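Local coordinates for ThiJ/pfpI family protein (Bacillus anthracis, PDB 3EFE) that is of unconfirmed function but belongs to the DJ-1/PfpI family, whose members include chaperones, proteases and other enzymes, at residues R32-K36 with D181-L185; D186-W191 with Q205-I210; I25-N29 with P40-I44. One frame throughout, in Å; residues are numbered along the deposited sequence.

Interaction 1 (R32-K36 with D181-L185)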
ATOM      1  N   ARG D  32     -16.041  -1.984  -2.814  1.00 27.40           N
ATOM      2  CA  ARG D  32     -16.344  -3.231  -3.545  1.00 27.97           C
ATOM      3  C   ARG D  32     -16.769  -4.428  -2.690  1.00 28.25           C
ATOM      4  O   ARG D  32     -17.460  -5.272  -3.158  1.00 29.85           O
ATOM      5  CB  ARG D  32     -15.160  -3.663  -4.383  1.00 28.21           C
ATOM      6  CG  ARG D  32     -13.896  -3.807  -3.586  1.00 28.39           C
ATOM      7  CD  ARG D  32     -12.749  -4.178  -4.416  1.00 28.65           C
ATOM      8  NE  ARG D  32     -11.613  -4.505  -3.568  1.00 27.08           N
ATOM      9  CZ  ARG D  32     -10.522  -5.166  -3.992  1.00 30.10           C
ATOM     10  NH1 ARG D  32     -10.356  -5.498  -5.249  1.00 32.88           N
ATOM     11  NH2 ARG D  32      -9.565  -5.475  -3.159  1.00 29.40           N
ATOM     12  N   TYR D  33     -16.370  -4.518  -1.432  1.00 28.89           N
ATOM     13  CA  TYR D  33     -16.725  -5.648  -0.617  1.00 28.87           C
ATOM     14  C   TYR D  33     -17.607  -5.258   0.550  1.00 29.68           C
ATOM     15  O   TYR D  33     -17.750  -6.033   1.469  1.00 29.52           O
ATOM     16  CB  TYR D  33     -15.469  -6.303  -0.062  1.00 29.84           C
ATOM     17  CG  TYR D  33     -14.503  -6.859  -1.071  1.00 29.23           C
ATOM     18  CD1 TYR D  33     -14.928  -7.249  -2.337  1.00 30.46           C
ATOM     19  CD2 TYR D  33     -13.144  -6.931  -0.776  1.00 29.61           C
ATOM     20  CE1 TYR D  33     -14.054  -7.766  -3.226  1.00 28.29           C
ATOM     21  CE2 TYR D  33     -12.270  -7.451  -1.656  1.00 27.17           C
ATOM     22  CZ  TYR D  33     -12.752  -7.887  -2.879  1.00 30.70           C
ATOM     23  OH  TYR D  33     -11.912  -8.386  -3.828  1.00 34.98           O
ATOM     24  N   PHE D  34     -18.178  -4.053   0.504  1.00 30.89           N
ATOM     25  CA  PHE D  34     -19.161  -3.605   1.455  1.00 31.72           C
ATOM     26  C   PHE D  34     -20.325  -4.531   1.462  1.00 32.23           C
ATOM     27  O   PHE D  34     -20.580  -5.268   0.488  1.00 34.73           O
ATOM     28  CB  PHE D  34     -19.650  -2.182   1.129  1.00 30.98           C
ATOM     29  CG  PHE D  34     -18.660  -1.082   1.567  1.00 33.04           C
ATOM     30  CD1 PHE D  34     -19.062   0.240   1.721  1.00 32.07           C
ATOM     31  CD2 PHE D  34     -17.341  -1.371   1.846  1.00 33.79           C
ATOM     32  CE1 PHE D  34     -18.187   1.217   2.104  1.00 30.60           C
ATOM     33  CE2 PHE D  34     -16.463  -0.372   2.233  1.00 31.08           C
ATOM     34  CZ  PHE D  34     -16.898   0.906   2.354  1.00 30.53           C
ATOM     35  N   LYS D  35     -21.064  -4.474   2.562  1.00 33.32           N
ATOM     36  CA  LYS D  35     -22.316  -5.225   2.735  1.00 34.08           C
ATOM     37  C   LYS D  35     -23.366  -4.589   1.884  1.00 35.41           C
ATOM     38  O   LYS D  35     -23.129  -3.496   1.304  1.00 36.58           O
ATOM     39  CB  LYS D  35     -22.786  -5.242   4.196  1.00 34.60           C
ATOM     40  CG  LYS D  35     -23.225  -3.937   4.788  1.00 33.67           C
ATOM     41  CD  LYS D  35     -23.115  -4.056   6.278  1.00 35.91           C
ATOM     42  CE  LYS D  35     -23.354  -2.706   7.001  1.00 39.82           C
ATOM     43  NZ  LYS D  35     -23.565  -2.845   8.495  1.00 41.06           N
ATOM     44  N   LYS D  36     -24.530  -5.238   1.827  1.00 35.27           N
ATOM     45  CA  LYS D  36     -25.576  -4.835   0.913  1.00 35.81           C
ATOM     46  C   LYS D  36     -26.072  -3.432   1.200  1.00 35.57           C
ATOM     47  O   LYS D  36     -26.010  -2.972   2.339  1.00 35.51           O
ATOM     48  CB  LYS D  36     -26.758  -5.839   0.953  1.00 35.98           C
ATOM     49  CG  LYS D  36     -27.598  -5.829   2.176  1.00 36.02           C
ATOM     50  CD  LYS D  36     -28.692  -6.936   2.049  1.00 36.25           C
ATOM     51  CE  LYS D  36     -29.259  -7.363   3.408  1.00 36.37           C
ATOM     52  NZ  LYS D  36     -29.795  -8.813   3.490  1.00 38.09           N
ATOM     53  N   ASP D 181     -18.008  -0.857  10.589  1.00 39.33           N
ATOM     54  CA  ASP D 181     -19.102  -1.795  10.294  1.00 38.87           C
ATOM     55  C   ASP D 181     -19.650  -1.718   8.854  1.00 38.44           C
ATOM     56  O   ASP D 181     -20.865  -1.565   8.595  1.00 39.17           O
ATOM     57  CB  ASP D 181     -20.221  -1.632  11.310  1.00 40.01           C
ATOM     58  CG  ASP D 181     -21.106  -2.875  11.396  1.00 40.45           C
ATOM     59  OD1 ASP D 181     -20.517  -3.981  11.384  1.00 44.40           O
ATOM     60  OD2 ASP D 181     -22.354  -2.743  11.475  1.00 41.47           O
ATOM     61  N   VAL D 182     -18.711  -1.865   7.929  1.00 36.83           N
ATOM     62  CA  VAL D 182     -18.867  -1.568   6.535  1.00 35.61           C
ATOM     63  C   VAL D 182     -18.885  -2.889   5.698  1.00 35.50           C
ATOM     64  O   VAL D 182     -19.490  -2.978   4.667  1.00 34.55           O
ATOM     65  CB  VAL D 182     -17.793  -0.548   6.249  1.00 34.87           C
ATOM     66  CG1 VAL D 182     -16.453  -1.192   5.827  1.00 32.97           C
ATOM     67  CG2 VAL D 182     -18.309   0.563   5.424  1.00 32.31           C
ATOM     68  N   PHE D 183     -18.285  -3.937   6.232  1.00 36.21           N
ATOM     69  CA  PHE D 183     -18.308  -5.279   5.686  1.00 36.26           C
ATOM     70  C   PHE D 183     -19.168  -6.053   6.651  1.00 36.21           C
ATOM     71  O   PHE D 183     -19.337  -5.634   7.769  1.00 35.68           O
ATOM     72  CB  PHE D 183     -16.902  -5.962   5.710  1.00 34.90           C
ATOM     73  CG  PHE D 183     -15.908  -5.498   4.652  1.00 34.04           C
ATOM     74  CD1 PHE D 183     -15.942  -4.243   4.095  1.00 32.94           C
ATOM     75  CD2 PHE D 183     -14.849  -6.338   4.287  1.00 31.81           C
ATOM     76  CE1 PHE D 183     -14.947  -3.860   3.175  1.00 33.27           C
ATOM     77  CE2 PHE D 183     -13.900  -5.965   3.386  1.00 31.83           C
ATOM     78  CZ  PHE D 183     -13.938  -4.748   2.819  1.00 32.58           C
ATOM     79  N   THR D 184     -19.717  -7.192   6.228  1.00 37.17           N
ATOM     80  CA  THR D 184     -20.238  -8.143   7.214  1.00 37.32           C
ATOM     81  C   THR D 184     -19.021  -8.928   7.772  1.00 37.52           C
ATOM     82  O   THR D 184     -17.886  -8.802   7.240  1.00 38.54           O
ATOM     83  CB  THR D 184     -21.249  -9.151   6.638  1.00 37.64           C
ATOM     84  OG1 THR D 184     -20.472 -10.192   6.052  1.00 42.03           O
ATOM     85  CG2 THR D 184     -22.210  -8.539   5.601  1.00 33.09           C
ATOM     86  N   LEU D 185     -19.256  -9.727   8.815  1.00 36.82           N
ATOM     87  CA  LEU D 185     -18.180 -10.280   9.651  1.00 35.99           C
ATOM     88  C   LEU D 185     -17.528 -11.439   8.896  1.00 34.61           C
ATOM     89  O   LEU D 185     -16.335 -11.604   8.945  1.00 33.72           O
ATOM     90  CB  LEU D 185     -18.711 -10.631  11.095  1.00 36.09           C
ATOM     91  CG  LEU D 185     -17.859 -10.279  12.383  1.00 38.35           C
ATOM     92  CD1 LEU D 185     -17.193 -11.540  13.086  1.00 38.02           C
ATOM     93  CD2 LEU D 185     -16.714  -9.216  12.154  1.00 37.85           C
TER
HETATM   94  O   HOH W   1     -19.438  -7.389   3.448  1.00 25.03           O
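Lys-35 makes every direct hydrogen bond between 32-36 and 181-185, one through its backbone and the others through its side-chain ammonium. Its amide N donates to Val-182 O at 3.0 Å, with 160° at the hydrogen. The same oxygen also receives a CA-H...O contact from Phe-34 CA at 3.3 Å, so two neighbouring residues of 32-36 converge on it. Beyond CG the lysine chain is extended and runs past the Val-182 carbonyl to set NZ beside Asp-181. There Lys-35 NZ donates to Asp-181 O at 3.0 Å, tilted 32° from the carbonyl plane, and forms a salt bridge with Asp-181 OD2 at 3.2 Å that is weak as a hydrogen bond. Asp-181, just past helix 169-179, has positive phi and completes a Schellman motif, and Thr-184 is the N-cap of helix 185-197, so 181-185 is the short connection between two helices of this DJ-1/PfpI chain. The Thr-184 hydroxyl is taken up by that cap, a weak bond from the Ala-187 amide. Thr-184 N donates to a water, which in turn donates to Tyr-33 O; the bridge thus satisfies one backbone donor and one backbone acceptor from opposite segments. The methyl CG2 of Thr-184 rests on Lys-35 CB at 3.6 Å. Aromatic packing accompanies these polar bonds. Val-182 CG2 sits over one face of the Phe-34 ring, 3.5 Å from the centroid, in a CH-pi contact. Tyr-33 CB makes a similar approach over a face of Phe-183. The Phe-34 and Phe-183 side chains cross at about a right angle, and Leu-28 of helix 18-30 also touches Phe-34.

Interaction 2 (D186-W191 with Q205-I210)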
ATOM      1  N   ASP D 186     -18.329 -12.201   8.167  1.00 34.87           N
ATOM      2  CA  ASP D 186     -17.896 -13.216   7.122  1.00 35.51           C
ATOM      3  C   ASP D 186     -17.009 -12.687   6.009  1.00 34.43           C
ATOM      4  O   ASP D 186     -16.010 -13.262   5.675  1.00 35.27           O
ATOM      5  CB  ASP D 186     -19.125 -13.789   6.410  1.00 36.18           C
ATOM      6  CG  ASP D 186     -19.824 -14.828   7.220  1.00 39.60           C
ATOM      7  OD1 ASP D 186     -19.306 -15.124   8.327  1.00 41.14           O
ATOM      8  OD2 ASP D 186     -20.871 -15.353   6.741  1.00 41.62           O
ATOM      9  N   ALA D 187     -17.426 -11.604   5.398  1.00 33.76           N
ATOM     10  CA  ALA D 187     -16.647 -10.983   4.396  1.00 33.63           C
ATOM     11  C   ALA D 187     -15.333 -10.432   5.001  1.00 34.07           C
ATOM     12  O   ALA D 187     -14.297 -10.562   4.376  1.00 35.03           O
ATOM     13  CB  ALA D 187     -17.505  -9.879   3.614  1.00 32.98           C
ATOM     14  N   LEU D 188     -15.340  -9.865   6.210  1.00 33.37           N
ATOM     15  CA  LEU D 188     -14.108  -9.324   6.789  1.00 32.86           C
ATOM     16  C   LEU D 188     -13.098 -10.387   7.152  1.00 33.35           C
ATOM     17  O   LEU D 188     -11.882 -10.207   6.955  1.00 32.52           O
ATOM     18  CB  LEU D 188     -14.406  -8.429   8.012  1.00 33.15           C
ATOM     19  CG  LEU D 188     -13.266  -7.557   8.554  1.00 31.91           C
ATOM     20  CD1 LEU D 188     -12.910  -6.427   7.642  1.00 28.65           C
ATOM     21  CD2 LEU D 188     -13.561  -7.039   9.934  1.00 31.16           C
ATOM     22  N   HIS D 189     -13.577 -11.504   7.688  1.00 34.50           N
ATOM     23  CA  HIS D 189     -12.704 -12.673   7.976  1.00 35.10           C
ATOM     24  C   HIS D 189     -12.087 -13.383   6.751  1.00 34.51           C
ATOM     25  O   HIS D 189     -10.906 -13.728   6.747  1.00 34.71           O
ATOM     26  CB  HIS D 189     -13.394 -13.680   8.935  1.00 36.53           C
ATOM     27  CG  HIS D 189     -13.601 -13.127  10.314  1.00 41.22           C
ATOM     28  ND1 HIS D 189     -12.636 -12.362  10.959  1.00 50.28           N
ATOM     29  CD2 HIS D 189     -14.643 -13.217  11.172  1.00 47.64           C
ATOM     30  CE1 HIS D 189     -13.098 -11.980  12.138  1.00 51.10           C
ATOM     31  NE2 HIS D 189     -14.303 -12.507  12.303  1.00 51.00           N
ATOM     32  N   SER D 190     -12.891 -13.611   5.733  1.00 33.76           N
ATOM     33  CA  SER D 190     -12.411 -14.210   4.510  1.00 33.98           C
ATOM     34  C   SER D 190     -11.482 -13.261   3.712  1.00 32.87           C
ATOM     35  O   SER D 190     -10.511 -13.719   3.101  1.00 32.44           O
ATOM     36  CB  SER D 190     -13.616 -14.658   3.673  1.00 33.86           C
ATOM     37  OG  SER D 190     -14.442 -13.541   3.385  1.00 35.65           O
ATOM     38  N   TRP D 191     -11.807 -11.964   3.710  1.00 32.81           N
ATOM     39  CA  TRP D 191     -10.963 -10.918   3.131  1.00 33.57           C
ATOM     40  C   TRP D 191      -9.585 -10.911   3.858  1.00 33.22           C
ATOM     41  O   TRP D 191      -8.542 -10.987   3.265  1.00 32.04           O
ATOM     42  CB  TRP D 191     -11.621  -9.542   3.265  1.00 33.64           C
ATOM     43  CG  TRP D 191     -10.774  -8.460   2.763  1.00 34.57           C
ATOM     44  CD1 TRP D 191     -10.615  -8.095   1.467  1.00 36.50           C
ATOM     45  CD2 TRP D 191      -9.896  -7.604   3.512  1.00 37.79           C
ATOM     46  NE1 TRP D 191      -9.717  -7.085   1.353  1.00 34.41           N
ATOM     47  CE2 TRP D 191      -9.279  -6.734   2.591  1.00 35.21           C
ATOM     48  CE3 TRP D 191      -9.569  -7.487   4.868  1.00 36.14           C
ATOM     49  CZ2 TRP D 191      -8.346  -5.758   2.979  1.00 36.79           C
ATOM     50  CZ3 TRP D 191      -8.672  -6.522   5.245  1.00 35.38           C
ATOM     51  CH2 TRP D 191      -8.070  -5.667   4.317  1.00 36.83           C
ATOM     52  N   GLN D 205     -15.098 -17.958  -0.536  1.00 32.18           N
ATOM     53  CA  GLN D 205     -15.802 -17.407   0.611  1.00 31.58           C
ATOM     54  C   GLN D 205     -16.186 -15.931   0.508  1.00 31.26           C
ATOM     55  O   GLN D 205     -17.319 -15.553   0.778  1.00 30.52           O
ATOM     56  CB  GLN D 205     -14.950 -17.545   1.829  1.00 30.74           C
ATOM     57  CG  GLN D 205     -14.995 -18.916   2.422  1.00 31.44           C
ATOM     58  CD  GLN D 205     -13.958 -19.113   3.513  1.00 30.77           C
ATOM     59  OE1 GLN D 205     -13.439 -20.188   3.665  1.00 32.10           O
ATOM     60  NE2 GLN D 205     -13.654 -18.088   4.248  1.00 28.18           N
ATOM     61  N   LEU D 206     -15.192 -15.122   0.174  1.00 31.24           N
ATOM     62  CA  LEU D 206     -15.318 -13.687   0.064  1.00 31.10           C
ATOM     63  C   LEU D 206     -16.274 -13.274  -1.018  1.00 30.33           C
ATOM     64  O   LEU D 206     -17.061 -12.416  -0.773  1.00 30.76           O
ATOM     65  CB  LEU D 206     -13.923 -13.052  -0.162  1.00 30.86           C
ATOM     66  CG  LEU D 206     -13.927 -11.535  -0.413  1.00 30.66           C
ATOM     67  CD1 LEU D 206     -14.505 -10.778   0.780  1.00 28.10           C
ATOM     68  CD2 LEU D 206     -12.557 -10.981  -0.757  1.00 32.60           C
ATOM     69  N   MET D 207     -16.197 -13.872  -2.215  1.00 30.77           N
ATOM     70  CA  MET D 207     -17.128 -13.613  -3.312  1.00 31.37           C
ATOM     71  C   MET D 207     -18.595 -13.911  -2.974  1.00 31.07           C
ATOM     72  O   MET D 207     -19.517 -13.203  -3.425  1.00 30.19           O
ATOM     73  CB  MET D 207     -16.692 -14.374  -4.588  1.00 32.33           C
ATOM     74  CG  MET D 207     -15.340 -13.857  -5.310  1.00 33.49           C
ATOM     75  SD  MET D 207     -15.446 -12.124  -5.763  1.00 32.50           S
ATOM     76  CE  MET D 207     -15.324 -12.003  -7.462  1.00 38.83           C
ATOM     77  N   ASN D 208     -18.809 -14.938  -2.165  1.00 30.19           N
ATOM     78  CA  ASN D 208     -20.138 -15.303  -1.736  1.00 30.99           C
ATOM     79  C   ASN D 208     -20.644 -14.684  -0.426  1.00 31.46           C
ATOM     80  O   ASN D 208     -21.806 -14.913  -0.073  1.00 30.45           O
ATOM     81  CB  ASN D 208     -20.231 -16.817  -1.623  1.00 31.01           C
ATOM     82  CG  ASN D 208     -20.279 -17.458  -2.920  1.00 28.77           C
ATOM     83  OD1 ASN D 208     -21.308 -17.510  -3.506  1.00 30.55           O
ATOM     84  ND2 ASN D 208     -19.155 -17.906  -3.418  1.00 32.03           N
ATOM     85  N   SER D 209     -19.793 -13.936   0.280  1.00 31.30           N
ATOM     86  CA  SER D 209     -20.141 -13.279   1.548  1.00 32.29           C
ATOM     87  C   SER D 209     -20.410 -11.800   1.360  1.00 32.99           C
ATOM     88  O   SER D 209     -21.034 -11.152   2.216  1.00 32.96           O
ATOM     89  CB  SER D 209     -18.970 -13.361   2.546  1.00 32.87           C
ATOM     90  OG  SER D 209     -18.455 -14.677   2.690  1.00 34.22           O
ATOM     91  N   ILE D 210     -19.853 -11.230   0.290  1.00 34.00           N
ATOM     92  CA  ILE D 210     -19.960  -9.779   0.065  1.00 33.10           C
ATOM     93  C   ILE D 210     -21.375  -9.452  -0.412  1.00 34.55           C
ATOM     94  O   ILE D 210     -22.057 -10.297  -1.070  1.00 35.37           O
ATOM     95  CB  ILE D 210     -18.869  -9.177  -0.914  1.00 32.76           C
ATOM     96  CG1 ILE D 210     -19.029  -9.746  -2.345  1.00 29.94           C
ATOM     97  CG2 ILE D 210     -17.489  -9.362  -0.279  1.00 30.37           C
ATOM     98  CD1 ILE D 210     -18.041  -9.277  -3.441  1.00 27.70           C
TER
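Ala-187 and Ser-209 bring their CA atoms closest across the two helices, 5.1 Å apart, and no hydrogen bond joins the segments. Van der Waals packing, chiefly of Leu-206, Ser-190, Ala-187 and Ser-209, makes the contact. Ala-187 CB lies 3.9 Å from both Ser-209 CB and Ile-210 CG2. Leu-206, with CG anti to its backbone N (chi1 175°), extends beside Trp-191, the two side chains pointing the same way. Leu-206 CD1 reaches Trp-191 CB at 4.0 Å, while CD2 comes to the edge of the indole, near the ring plane. Helices 185-197 and 201-209 form an antiparallel helical hairpin at the C-terminal end of the chain, with short-segment axes 8.5 Å apart and 160° between their directions. Across it, Ser-190 CB packs against Gln-205 CB and the amide end of that side chain, 3.5 Å from Gln-205 NE2, and Ser-190 OG is against Leu-206 CA at 3.4 Å.

The two serine hydroxyls turn back to their own helices. Ser-190 OG, held between its backbone N and carbonyl carbon (chi1 59°), comes within reach of Asp-186 O and Ala-187 O. Ser-209 OG points back at Gln-205 O, though the modelled separation is too short to be trusted. At the C-terminal end of the hairpin, Leu-206 O accepts from both Ser-209 N and Ile-210 N.

Interaction 3 (I25-N29 with P40-I44)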
ATOM      1  N   ILE D  25      -7.622   2.337   2.429  1.00 31.50           N
ATOM      2  CA  ILE D  25      -8.233   3.350   1.591  1.00 31.31           C
ATOM      3  C   ILE D  25      -8.884   2.825   0.263  1.00 31.70           C
ATOM      4  O   ILE D  25      -9.895   3.350  -0.215  1.00 30.70           O
ATOM      5  CB  ILE D  25      -7.278   4.585   1.381  1.00 31.62           C
ATOM      6  CG1 ILE D  25      -6.042   4.230   0.558  1.00 30.56           C
ATOM      7  CG2 ILE D  25      -7.044   5.247   2.686  1.00 30.65           C
ATOM      8  CD1 ILE D  25      -5.445   5.428  -0.199  1.00 30.30           C
ATOM      9  N   ALA D  26      -8.279   1.775  -0.302  1.00 31.59           N
ATOM     10  CA  ALA D  26      -8.754   1.143  -1.512  1.00 29.91           C
ATOM     11  C   ALA D  26     -10.063   0.433  -1.258  1.00 29.61           C
ATOM     12  O   ALA D  26     -10.988   0.415  -2.069  1.00 31.82           O
ATOM     13  CB  ALA D  26      -7.656   0.184  -2.021  1.00 28.54           C
ATOM     14  N   GLU D  27     -10.195  -0.198  -0.127  1.00 31.18           N
ATOM     15  CA  GLU D  27     -11.431  -0.952   0.156  1.00 31.17           C
ATOM     16  C   GLU D  27     -12.613  -0.009   0.478  1.00 30.78           C
ATOM     17  O   GLU D  27     -13.760  -0.263   0.108  1.00 32.75           O
ATOM     18  CB  GLU D  27     -11.194  -1.906   1.330  1.00 31.66           C
ATOM     19  CG  GLU D  27     -10.285  -3.064   1.033  1.00 35.15           C
ATOM     20  CD  GLU D  27     -10.710  -3.902  -0.167  1.00 32.57           C
ATOM     21  OE1 GLU D  27     -11.820  -3.703  -0.703  1.00 42.89           O
ATOM     22  OE2 GLU D  27      -9.929  -4.784  -0.567  1.00 32.98           O
ATOM     23  N   LEU D  28     -12.292   1.060   1.182  1.00 30.36           N
ATOM     24  CA  LEU D  28     -13.214   2.110   1.557  1.00 30.62           C
ATOM     25  C   LEU D  28     -13.677   2.896   0.351  1.00 29.94           C
ATOM     26  O   LEU D  28     -14.833   2.929   0.028  1.00 28.20           O
ATOM     27  CB  LEU D  28     -12.543   3.050   2.579  1.00 30.28           C
ATOM     28  CG  LEU D  28     -12.489   2.452   3.986  1.00 31.34           C
ATOM     29  CD1 LEU D  28     -11.714   3.369   4.851  1.00 29.30           C
ATOM     30  CD2 LEU D  28     -13.928   2.190   4.514  1.00 33.95           C
ATOM     31  N   ASN D  29     -12.730   3.468  -0.357  1.00 30.65           N
ATOM     32  CA  ASN D  29     -13.095   4.315  -1.481  1.00 31.28           C
ATOM     33  C   ASN D  29     -13.832   3.527  -2.611  1.00 30.83           C
ATOM     34  O   ASN D  29     -14.700   4.054  -3.285  1.00 30.79           O
ATOM     35  CB  ASN D  29     -11.845   5.107  -1.939  1.00 29.74           C
ATOM     36  CG  ASN D  29     -12.154   6.202  -2.900  1.00 31.09           C
ATOM     37  OD1 ASN D  29     -11.843   6.128  -4.102  1.00 28.65           O
ATOM     38  ND2 ASN D  29     -12.697   7.268  -2.383  1.00 32.82           N
ATOM     39  N   PRO D  40     -19.826   3.232  -1.397  1.00 35.15           N
ATOM     40  CA  PRO D  40     -18.418   3.459  -1.026  1.00 36.16           C
ATOM     41  C   PRO D  40     -18.254   4.530   0.025  1.00 35.94           C
ATOM     42  O   PRO D  40     -19.050   5.436   0.061  1.00 35.66           O
ATOM     43  CB  PRO D  40     -17.770   3.901  -2.341  1.00 36.44           C
ATOM     44  CG  PRO D  40     -18.659   3.209  -3.412  1.00 35.58           C
ATOM     45  CD  PRO D  40     -20.024   3.304  -2.853  1.00 35.48           C
ATOM     46  N   LEU D  41     -17.258   4.407   0.899  1.00 36.43           N
ATOM     47  CA  LEU D  41     -16.925   5.483   1.821  1.00 36.29           C
ATOM     48  C   LEU D  41     -15.835   6.271   1.170  1.00 37.14           C
ATOM     49  O   LEU D  41     -14.681   5.857   1.218  1.00 38.53           O
ATOM     50  CB  LEU D  41     -16.415   4.919   3.115  1.00 36.13           C
ATOM     51  CG  LEU D  41     -16.244   5.923   4.237  1.00 36.18           C
ATOM     52  CD1 LEU D  41     -17.445   6.845   4.376  1.00 33.65           C
ATOM     53  CD2 LEU D  41     -15.986   5.150   5.532  1.00 36.01           C
ATOM     54  N   LYS D  42     -16.194   7.371   0.503  1.00 37.77           N
ATOM     55  CA  LYS D  42     -15.227   8.219  -0.230  1.00 37.95           C
ATOM     56  C   LYS D  42     -14.163   8.757   0.718  1.00 37.21           C
ATOM     57  O   LYS D  42     -14.494   9.233   1.796  1.00 38.06           O
ATOM     58  CB  LYS D  42     -15.942   9.368  -0.966  1.00 39.35           C
ATOM     59  CG  LYS D  42     -16.804   8.902  -2.160  1.00 43.20           C
ATOM     60  CD  LYS D  42     -15.896   8.444  -3.377  1.00 48.30           C
ATOM     61  CE  LYS D  42     -16.012   6.909  -3.701  1.00 48.25           C
ATOM     62  NZ  LYS D  42     -15.446   6.507  -5.060  1.00 46.16           N
ATOM     63  N   VAL D  43     -12.896   8.538   0.351  1.00 36.30           N
ATOM     64  CA  VAL D  43     -11.725   8.982   1.089  1.00 34.73           C
ATOM     65  C   VAL D  43     -11.366  10.380   0.555  1.00 34.54           C
ATOM     66  O   VAL D  43     -11.085  10.569  -0.638  1.00 33.64           O
ATOM     67  CB  VAL D  43     -10.562   7.962   0.988  1.00 33.98           C
ATOM     68  CG1 VAL D  43      -9.190   8.522   1.673  1.00 29.96           C
ATOM     69  CG2 VAL D  43     -10.998   6.609   1.586  1.00 30.67           C
ATOM     70  N   ILE D  44     -11.474  11.369   1.444  1.00 35.55           N
ATOM     71  CA  ILE D  44     -10.996  12.755   1.194  1.00 36.53           C
ATOM     72  C   ILE D  44      -9.596  12.968   1.754  1.00 36.23           C
ATOM     73  O   ILE D  44      -9.349  12.843   2.972  1.00 38.01           O
ATOM     74  CB  ILE D  44     -11.947  13.828   1.794  1.00 36.56           C
ATOM     75  CG1 ILE D  44     -13.399  13.539   1.383  1.00 37.26           C
ATOM     76  CG2 ILE D  44     -11.522  15.261   1.300  1.00 35.54           C
ATOM     77  CD1 ILE D  44     -14.437  13.887   2.465  1.00 37.17           C
TER
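In the beta-alpha-beta unit formed by strand 8-11, helix 18-30 and strand 43-47, this contact packs the last turns of the helix against the loop leading into the second, parallel strand and the first residue of that strand. Leu-41 N donates to Leu-28 O at 3.0 Å, a bent bond (134° at the hydrogen) whose donor stands above the carbonyl plane. Next along the helix, Asn-29 O is approached by Lys-42 NZ at 3.1 Å in a weak hydrogen bond; the lysine chain bends at chi2 and chi3 to bring its ammonium back there. Apolar packing lies on the side of the central sheet. Leu-28 and Leu-41 run side by side in the same direction, their CD2 atoms 3.7 Å apart. Val-43 divides its branches: CG1 meets Ile-25 CG2 at 4.0 Å, whereas CG2 touches both Leu-28 CB and Asn-29 CB. Leu-10 of strand 8-11 touches Val-43 as well, and Met-56 and Gly-57 of the second subunit pack on Asn-29 and Val-43. Donors from the 40-44 segment thus meet carbonyls near the C-terminal end of the helix, where the lysine's charge would probably suit the helix dipole.

Overall arrangement
From the N terminus, interaction 3 comes first, closing the short loop between helix 18-30 and strand 43-47 within the beta-alpha-beta unit. Segment 32-36 lies inside that loop but pairs with 181-185, so interactions 1 and 3 cross along the chain, and interaction 1 brings the connection after helix 169-179 back to the N-terminal part of the fold. Interaction 2 follows in series, closing the turn between the two C-terminal helices. All three are in touch: Tyr-33 packs on Trp-191, Leu-206 and Ile-210, while Glu-27 forms a salt bridge with Arg-32 and a weak, probable hydrogen bond with Trp-191, linking the C-terminal hairpin to helix 18-30 beside the central sheet.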